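Local coordinates for protein Exo-arabinanase (Penicillium chrysogenum, PDB 3A72) that hydrolyses alpha-1,5-linked L-arabinan from its chain ends as an exo-arabinanase and binds arabinobiose, at residues 133-138 against 179-184; 163-168 against 190-195. One frame throughout, in Å; residues are numbered along the deposited sequence.

Contact 1: residues 133-138 against 179-184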
ATOM      1  N   HIS A 133     -10.564 -15.240  -4.762  1.00  7.47           N
ATOM      2  CA  HIS A 133     -11.135 -13.923  -4.530  1.00  7.80           C
ATOM      3  C   HIS A 133     -11.078 -13.636  -3.038  1.00  8.75           C
ATOM      4  O   HIS A 133     -11.398 -14.503  -2.231  1.00 12.72           O
ATOM      5  CB  HIS A 133     -12.603 -13.897  -4.900  1.00 10.74           C
ATOM      6  CG  HIS A 133     -12.866 -14.170  -6.338  1.00 10.07           C
ATOM      7  ND1 HIS A 133     -13.092 -15.381  -7.013  1.00 11.16           N
ATOM      8  CD2 HIS A 133     -12.915 -13.237  -7.271  1.00 11.24           C
ATOM      9  CE1 HIS A 133     -13.269 -15.116  -8.321  1.00  9.83           C
ATOM     10  NE2 HIS A 133     -13.160 -13.802  -8.508  1.00 13.36           N
ATOM     11  N   ILE A 134     -10.693 -12.414  -2.675  1.00  6.84           N
ATOM     12  CA  ILE A 134     -10.748 -11.977  -1.259  1.00  6.91           C
ATOM     13  C   ILE A 134     -12.087 -11.320  -0.981  1.00  5.90           C
ATOM     14  O   ILE A 134     -12.805 -11.716  -0.063  1.00  7.00           O
ATOM     15  CB  ILE A 134      -9.548 -11.030  -0.961  1.00  6.54           C
ATOM     16  CG1 ILE A 134      -8.216 -11.651  -1.383  1.00  7.69           C
ATOM     17  CG2 ILE A 134      -9.586 -10.658   0.507  1.00  7.40           C
ATOM     18  CD1 ILE A 134      -6.966 -10.911  -0.984  1.00  7.82           C
ATOM     19  N   ALA A 135     -12.433 -10.297  -1.776  1.00  5.63           N
ATOM     20  CA  ALA A 135     -13.607  -9.476  -1.493  1.00  4.90           C
ATOM     21  C   ALA A 135     -14.005  -8.759  -2.760  1.00  4.52           C
ATOM     22  O   ALA A 135     -13.138  -8.233  -3.445  1.00  5.70           O
ATOM     23  CB  ALA A 135     -13.280  -8.435  -0.412  1.00  5.68           C
ATOM     24  N   ALA A 136     -15.304  -8.679  -3.037  1.00  4.54           N
ATOM     25  CA  ALA A 136     -15.808  -8.043  -4.249  1.00  4.73           C
ATOM     26  C   ALA A 136     -16.893  -7.040  -3.880  1.00  4.63           C
ATOM     27  O   ALA A 136     -17.561  -7.167  -2.852  1.00  5.98           O
ATOM     28  CB  ALA A 136     -16.296  -9.037  -5.255  1.00  5.49           C
ATOM     29  N   GLY A 137     -17.042  -6.023  -4.712  1.00  4.85           N
ATOM     30  CA  GLY A 137     -18.012  -4.980  -4.504  1.00  4.84           C
ATOM     31  C   GLY A 137     -18.431  -4.325  -5.799  1.00  4.38           C
ATOM     32  O   GLY A 137     -18.259  -4.839  -6.920  1.00  4.73           O
ATOM     33  N   GLY A 138     -19.003  -3.143  -5.645  1.00  4.56           N
ATOM     34  CA  GLY A 138     -19.639  -2.387  -6.714  1.00  4.63           C
ATOM     35  C   GLY A 138     -18.729  -1.436  -7.445  1.00  4.56           C
ATOM     36  O   GLY A 138     -17.523  -1.657  -7.606  1.00  5.00           O
ATOM     37  N   VAL A 179     -11.784  -2.402   6.779  1.00  4.23           N
ATOM     38  CA  VAL A 179     -12.101  -3.756   7.238  1.00  4.31           C
ATOM     39  C   VAL A 179     -10.936  -4.675   7.008  1.00  4.48           C
ATOM     40  O   VAL A 179      -9.940  -4.335   6.329  1.00  4.58           O
ATOM     41  CB  VAL A 179     -13.357  -4.289   6.499  1.00  4.62           C
ATOM     42  CG1 VAL A 179     -14.529  -3.331   6.621  1.00  5.55           C
ATOM     43  CG2 VAL A 179     -13.051  -4.582   5.064  1.00  4.95           C
ATOM     44  N   HIS A 180     -11.084  -5.923   7.462  1.00  4.36           N
ATOM     45  CA  HIS A 180     -10.174  -6.963   7.030  1.00  4.81           C
ATOM     46  C   HIS A 180     -10.906  -8.306   6.961  1.00  4.97           C
ATOM     47  O   HIS A 180     -11.974  -8.493   7.551  1.00  5.44           O
ATOM     48  CB  HIS A 180      -8.882  -7.114   7.914  1.00  5.38           C
ATOM     49  CG  HIS A 180      -9.188  -7.606   9.281  1.00  5.26           C
ATOM     50  ND1 HIS A 180      -9.318  -8.861   9.775  1.00  7.62           N
ATOM     51  CD2 HIS A 180      -9.353  -6.775  10.329  1.00  4.24           C
ATOM     52  CE1 HIS A 180      -9.585  -8.768  11.116  1.00  4.59           C
ATOM     53  NE2 HIS A 180      -9.607  -7.476  11.449  1.00  8.50           N
ATOM     54  N   GLN A 181     -10.273  -9.244   6.266  1.00  5.05           N
ATOM     55  CA  GLN A 181     -10.603 -10.658   6.324  1.00  5.07           C
ATOM     56  C   GLN A 181      -9.320 -11.432   6.553  1.00  5.54           C
ATOM     57  O   GLN A 181      -8.217 -10.981   6.203  1.00  5.80           O
ATOM     58  CB  GLN A 181     -11.328 -11.131   5.084  1.00  5.20           C
ATOM     59  CG  GLN A 181     -12.696 -10.490   4.901  1.00  5.78           C
ATOM     60  CD  GLN A 181     -13.401 -10.884   3.644  1.00  5.88           C
ATOM     61  OE1 GLN A 181     -13.929 -12.068   3.516  1.00  9.54           O
ATOM     62  NE2 GLN A 181     -13.453 -10.029   2.719  1.00  3.96           N
ATOM     63  N   VAL A 182      -9.473 -12.639   7.124  1.00  6.02           N
ATOM     64  CA  VAL A 182      -8.344 -13.487   7.495  1.00  7.06           C
ATOM     65  C   VAL A 182      -8.496 -14.843   6.848  1.00  7.44           C
ATOM     66  O   VAL A 182      -9.612 -15.344   6.677  1.00  9.05           O
ATOM     67  CB  VAL A 182      -8.261 -13.661   9.019  1.00  8.66           C
ATOM     68  CG1 VAL A 182      -6.997 -14.350   9.418  1.00 12.07           C
ATOM     69  CG2 VAL A 182      -8.407 -12.294   9.653  1.00 10.08           C
ATOM     70  N   THR A 183      -7.375 -15.486   6.522  1.00  7.50           N
ATOM     71  CA  THR A 183      -7.347 -16.815   6.008  1.00  8.26           C
ATOM     72  C   THR A 183      -6.193 -17.603   6.619  1.00  8.46           C
ATOM     73  O   THR A 183      -5.145 -17.055   6.891  1.00  9.10           O
ATOM     74  CB  THR A 183      -7.230 -16.804   4.453  1.00  8.27           C
ATOM     75  OG1 THR A 183      -7.335 -18.108   3.960  1.00  9.70           O
ATOM     76  CG2 THR A 183      -5.967 -16.157   4.020  1.00  7.78           C
ATOM     77  N   ASN A 184      -6.401 -18.919   6.785  1.00 10.52           N
ATOM     78  CA  ASN A 184      -5.285 -19.806   7.156  1.00 11.03           C
ATOM     79  C   ASN A 184      -4.857 -20.680   6.000  1.00 10.10           C
ATOM     80  O   ASN A 184      -3.988 -21.564   6.166  1.00 11.53           O
ATOM     81  CB  ASN A 184      -5.561 -20.585   8.404  1.00 14.73           C
ATOM     82  CG  ASN A 184      -6.684 -21.504   8.321  1.00 17.24           C
ATOM     83  OD1 ASN A 184      -7.007 -21.932   7.251  1.00 17.39           O
ATOM     84  ND2 ASN A 184      -7.412 -21.814   9.394  1.00 31.39           N
TER
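Gln181 reaches from strand 177-183 to the backbone of Ile134 and to the methyl of Ala135. The backbones themselves stay apart, with CA of Ile134 and CA of Gln181 separated by 7.7 Å. One long side chain therefore makes the whole contact.

The polar part is a single weak hydrogen bond. NE2 of Gln181 donates to O of Ile134 at 3.3 Å. The bond is bent, with an N-H...O angle of 124°. NE2 is the nearest amide atom; OE1 of Gln181 is 3.8 Å from O of Ile134. The carbonyl oxygen lies well off the amide plane, which fits the weak bond. The chain gets there by stretching out. CG sits beside the backbone N and anti to the carbonyl carbon (chi1 -65°), and the chain is extended from there (chi2 177°). The stronger partner of NE2 is the hydroxyl of Tyr165, to which it is hydrogen-bonded.

The rest is van der Waals contact of methyl groups with the amide. CB of Ala135 points at the glutamine strand and lies 3.5 Å from NE2 of Gln181. Methyl CG2 of Ile134 is more distant, 4.5 Å from NE2. Ile134 also packs on Ile116, Leu118 and Trp189, while Ala135 also rests on Tyr165.

The backbone here is irregular. Ile134 and Ala135 both face Ile116 in a classic beta bulge, on the last strand of its four-stranded sheet. The contact thus joins the edge strand of one propeller blade to the third strand of the next.

All three touching residues are buried. The shorter bond of NE2 lies within its own blade, to Tyr165. The weak one crosses to the neighbouring blade, where the glutamine acts as a light polar link set among methyl contacts.

Contact 2: residues 163-168 against 190-195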
ATOM      1  N   CYS A 163      -5.892  -9.617   5.118  1.00  5.02           N
ATOM      2  CA  CYS A 163      -6.017  -8.601   4.080  1.00  4.90           C
ATOM      3  C   CYS A 163      -6.887  -7.462   4.634  1.00  4.75           C
ATOM      4  O   CYS A 163      -8.060  -7.651   4.898  1.00  5.25           O
ATOM      5  CB  CYS A 163      -6.660  -9.150   2.820  1.00  5.19           C
ATOM      6  SG  CYS A 163      -6.721  -7.908   1.496  1.00  6.51           S
ATOM      7  N   TYR A 164      -6.235  -6.329   4.851  1.00  4.71           N
ATOM      8  CA  TYR A 164      -6.921  -5.070   5.201  1.00  4.57           C
ATOM      9  C   TYR A 164      -7.315  -4.379   3.918  1.00  4.66           C
ATOM     10  O   TYR A 164      -6.544  -4.373   2.955  1.00  5.64           O
ATOM     11  CB  TYR A 164      -6.001  -4.164   5.990  1.00  5.03           C
ATOM     12  CG  TYR A 164      -5.374  -4.736   7.254  1.00  4.82           C
ATOM     13  CD1 TYR A 164      -6.003  -4.672   8.480  1.00  4.88           C
ATOM     14  CD2 TYR A 164      -4.095  -5.337   7.184  1.00  5.60           C
ATOM     15  CE1 TYR A 164      -5.400  -5.195   9.613  1.00  5.05           C
ATOM     16  CE2 TYR A 164      -3.492  -5.834   8.307  1.00  5.40           C
ATOM     17  CZ  TYR A 164      -4.141  -5.773   9.535  1.00  5.41           C
ATOM     18  OH  TYR A 164      -3.488  -6.269  10.631  1.00  6.85           O
ATOM     19  N   TYR A 165      -8.477  -3.720   3.894  1.00  4.30           N
ATOM     20  CA  TYR A 165      -8.901  -2.991   2.681  1.00  4.16           C
ATOM     21  C   TYR A 165      -9.956  -1.991   3.073  1.00  3.97           C
ATOM     22  O   TYR A 165     -10.484  -1.968   4.184  1.00  5.09           O
ATOM     23  CB  TYR A 165      -9.335  -3.941   1.565  1.00  4.50           C
ATOM     24  CG  TYR A 165     -10.482  -4.875   1.884  1.00  4.36           C
ATOM     25  CD1 TYR A 165     -11.782  -4.525   1.553  1.00  4.77           C
ATOM     26  CD2 TYR A 165     -10.290  -6.110   2.497  1.00  5.06           C
ATOM     27  CE1 TYR A 165     -12.829  -5.378   1.832  1.00  4.79           C
ATOM     28  CE2 TYR A 165     -11.321  -6.959   2.755  1.00  5.22           C
ATOM     29  CZ  TYR A 165     -12.589  -6.598   2.431  1.00  4.78           C
ATOM     30  OH  TYR A 165     -13.640  -7.445   2.730  1.00  5.70           O
ATOM     31  N   SER A 166     -10.243  -1.075   2.123  1.00  4.02           N
ATOM     32  CA  SER A 166     -11.278  -0.084   2.263  1.00  3.94           C
ATOM     33  C   SER A 166     -12.596  -0.612   1.689  1.00  4.01           C
ATOM     34  O   SER A 166     -12.563  -1.284   0.646  1.00  4.76           O
ATOM     35  CB  SER A 166     -10.903   1.208   1.565  1.00  4.56           C
ATOM     36  OG  SER A 166      -9.621   1.663   1.956  1.00  5.25           O
ATOM     37  N   ASP A 167     -13.714  -0.303   2.336  1.00  4.44           N
ATOM     38  CA  ASP A 167     -14.976  -0.949   2.024  1.00  4.52           C
ATOM     39  C   ASP A 167     -16.089   0.064   1.977  1.00  4.18           C
ATOM     40  O   ASP A 167     -16.314   0.768   2.981  1.00  5.23           O
ATOM     41  CB  ASP A 167     -15.259  -2.007   3.079  1.00  5.03           C
ATOM     42  CG  ASP A 167     -16.375  -2.952   2.785  1.00  5.90           C
ATOM     43  OD1 ASP A 167     -16.984  -2.840   1.684  1.00  5.85           O
ATOM     44  OD2 ASP A 167     -16.640  -3.846   3.618  1.00  7.97           O
ATOM     45  N   GLN A 168     -16.825   0.156   0.884  1.00  4.58           N
ATOM     46  CA  GLN A 168     -18.002   0.961   0.783  1.00  4.37           C
ATOM     47  C   GLN A 168     -19.303   0.137   0.820  1.00  4.81           C
ATOM     48  O   GLN A 168     -20.396   0.707   0.653  1.00  5.73           O
ATOM     49  CB  GLN A 168     -17.991   1.827  -0.482  1.00  4.76           C
ATOM     50  CG  GLN A 168     -16.923   2.934  -0.431  1.00  4.96           C
ATOM     51  CD  GLN A 168     -17.050   3.925  -1.542  1.00  5.02           C
ATOM     52  OE1 GLN A 168     -18.208   4.406  -1.893  1.00  8.22           O
ATOM     53  NE2 GLN A 168     -16.016   4.377  -2.067  1.00  3.71           N
ATOM     54  N   GLY A 190     -12.356 -15.685   6.090  1.00 10.01           N
ATOM     55  CA  GLY A 190     -13.322 -15.501   7.123  1.00  9.03           C
ATOM     56  C   GLY A 190     -14.192 -14.281   6.862  1.00  8.23           C
ATOM     57  O   GLY A 190     -14.045 -13.590   5.859  1.00 10.78           O
ATOM     58  N   PRO A 191     -15.082 -13.991   7.792  1.00  8.05           N
ATOM     59  CA  PRO A 191     -15.998 -12.911   7.544  1.00  9.26           C
ATOM     60  C   PRO A 191     -15.332 -11.544   7.589  1.00  6.56           C
ATOM     61  O   PRO A 191     -14.239 -11.360   8.131  1.00  7.54           O
ATOM     62  CB  PRO A 191     -17.018 -13.053   8.650  1.00 13.32           C
ATOM     63  CG  PRO A 191     -16.361 -13.894   9.668  1.00 17.80           C
ATOM     64  CD  PRO A 191     -15.245 -14.660   9.065  1.00  9.73           C
ATOM     65  N   VAL A 192     -16.011 -10.579   7.009  1.00  6.47           N
ATOM     66  CA  VAL A 192     -15.559  -9.203   7.081  1.00  5.75           C
ATOM     67  C   VAL A 192     -15.595  -8.704   8.517  1.00  5.86           C
ATOM     68  O   VAL A 192     -16.634  -8.764   9.182  1.00  9.16           O
ATOM     69  CB  VAL A 192     -16.441  -8.297   6.153  1.00  6.12           C
ATOM     70  CG1 VAL A 192     -16.011  -6.856   6.262  1.00  9.13           C
ATOM     71  CG2 VAL A 192     -16.329  -8.843   4.726  1.00  8.31           C
ATOM     72  N   VAL A 193     -14.510  -8.149   8.991  1.00  5.50           N
ATOM     73  CA  VAL A 193     -14.361  -7.526  10.312  1.00  5.50           C
ATOM     74  C   VAL A 193     -14.190  -6.039  10.124  1.00  5.15           C
ATOM     75  O   VAL A 193     -13.268  -5.605   9.439  1.00  5.57           O
ATOM     76  CB  VAL A 193     -13.177  -8.138  11.075  1.00  5.95           C
ATOM     77  CG1 VAL A 193     -13.005  -7.453  12.420  1.00  7.62           C
ATOM     78  CG2 VAL A 193     -13.393  -9.611  11.261  1.00  8.39           C
ATOM     79  N   GLU A 194     -15.074  -5.239  10.727  1.00  6.02           N
ATOM     80  CA  GLU A 194     -14.930  -3.785  10.662  1.00  6.25           C
ATOM     81  C   GLU A 194     -13.815  -3.306  11.568  1.00  6.47           C
ATOM     82  O   GLU A 194     -13.792  -3.616  12.758  1.00 10.64           O
ATOM     83  CB  GLU A 194     -16.245  -3.114  11.061  1.00  9.03           C
ATOM     84  CG  GLU A 194     -17.402  -3.518  10.191  1.00 10.78           C
ATOM     85  CD  GLU A 194     -17.368  -2.866   8.858  1.00 11.85           C
ATOM     86  OE1 GLU A 194     -16.729  -1.847   8.557  1.00 11.84           O
ATOM     87  OE2 GLU A 194     -18.178  -3.346   8.013  1.00 26.22           O
ATOM     88  N   ASP A 195     -12.883  -2.580  11.032  1.00  5.45           N
ATOM     89  CA  ASP A 195     -11.749  -2.051  11.787  1.00  5.59           C
ATOM     90  C   ASP A 195     -11.919  -0.569  12.133  1.00  6.27           C
ATOM     91  O   ASP A 195     -11.688  -0.182  13.277  1.00  8.12           O
ATOM     92  CB  ASP A 195     -10.471  -2.288  10.977  1.00  5.98           C
ATOM     93  CG  ASP A 195     -10.037  -3.708  10.969  1.00  5.94           C
ATOM     94  OD1 ASP A 195     -10.349  -4.463  11.929  1.00  7.08           O
ATOM     95  OD2 ASP A 195      -9.322  -4.098   9.985  1.00  6.49           O
TER
HETATM   96  O   HOH W   1     -18.019  -2.511   5.685  1.00 22.38           O
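Residues 164-167 and 192-195 run at 100° to each other end to end, and the nearest CA atoms, of Tyr164 and Asp195, are still 8.7 Å apart. Side chains make the contact.

Asp195 meets the Tyr164 ring at its edge. Its OD2 lies in the ring plane, 3.7 Å from CD1 and 4.1 Å from CE1 of Tyr164. The ring and the carboxylate are turned 48° against each other. The ring-edge hydrogens, slightly positive, suit such an oxygen. The Tyr164 hydroxyl is bonded to O of Pro245.

The two segments belong to one blade of a six-bladed beta-propeller. Residues 163-167 lie on its second strand; 190-195 is the loop leading into, and the start of, its outermost strand 193-196. Strand 177-183 runs between them. Their side chains meet past this middle strand, where Val179 packs against Tyr165, Asp167, Val192 and Glu194. At the end of the second strand, Ser166 and Gln168 touch bound arabinofuranose.

Val192 has one methyl for each of two partners. CG2 lies 3.6 Å from OH of Tyr165, whose hydroxyl is held by Gln181. Val192 CG1 meets the Asp167 carboxylate more loosely, 4.1 Å from its OD2.

Two acids lie near each other, OD2 of Asp167 and OE2 of Glu194 being 4.7 Å apart. A water donates to both: to OE2 of Glu194 at a notably short 2.5 Å, and weakly to OD2 of Asp167 at 2.8 Å. It probably eases their repulsion, as does the salt bridge from Asp167 OD1 to Arg169.

Overall arrangement
The centres of the two contacts lie about 6 Å apart, on the same side of the chain's centre. Their segments alternate along the chain: 133-138, 163-168, 179-184, 190-195. Three of them fall in the sheet that runs from 149-157 to 193-196. The fourth, 133-138, ends the sheet before it. Contact 1 therefore spans two successive blades, and contact 2 stays inside one. They touch directly at Gln181 and Tyr165, and the backbone of Val182 probably bonds to that of Gly190. Strand 160-167 leads from this shared packing toward the arabinobiose pocket. The side chain of Tyr165 is about 9 Å from a bound arabinofuranose, and that of Ala135 about 14 Å.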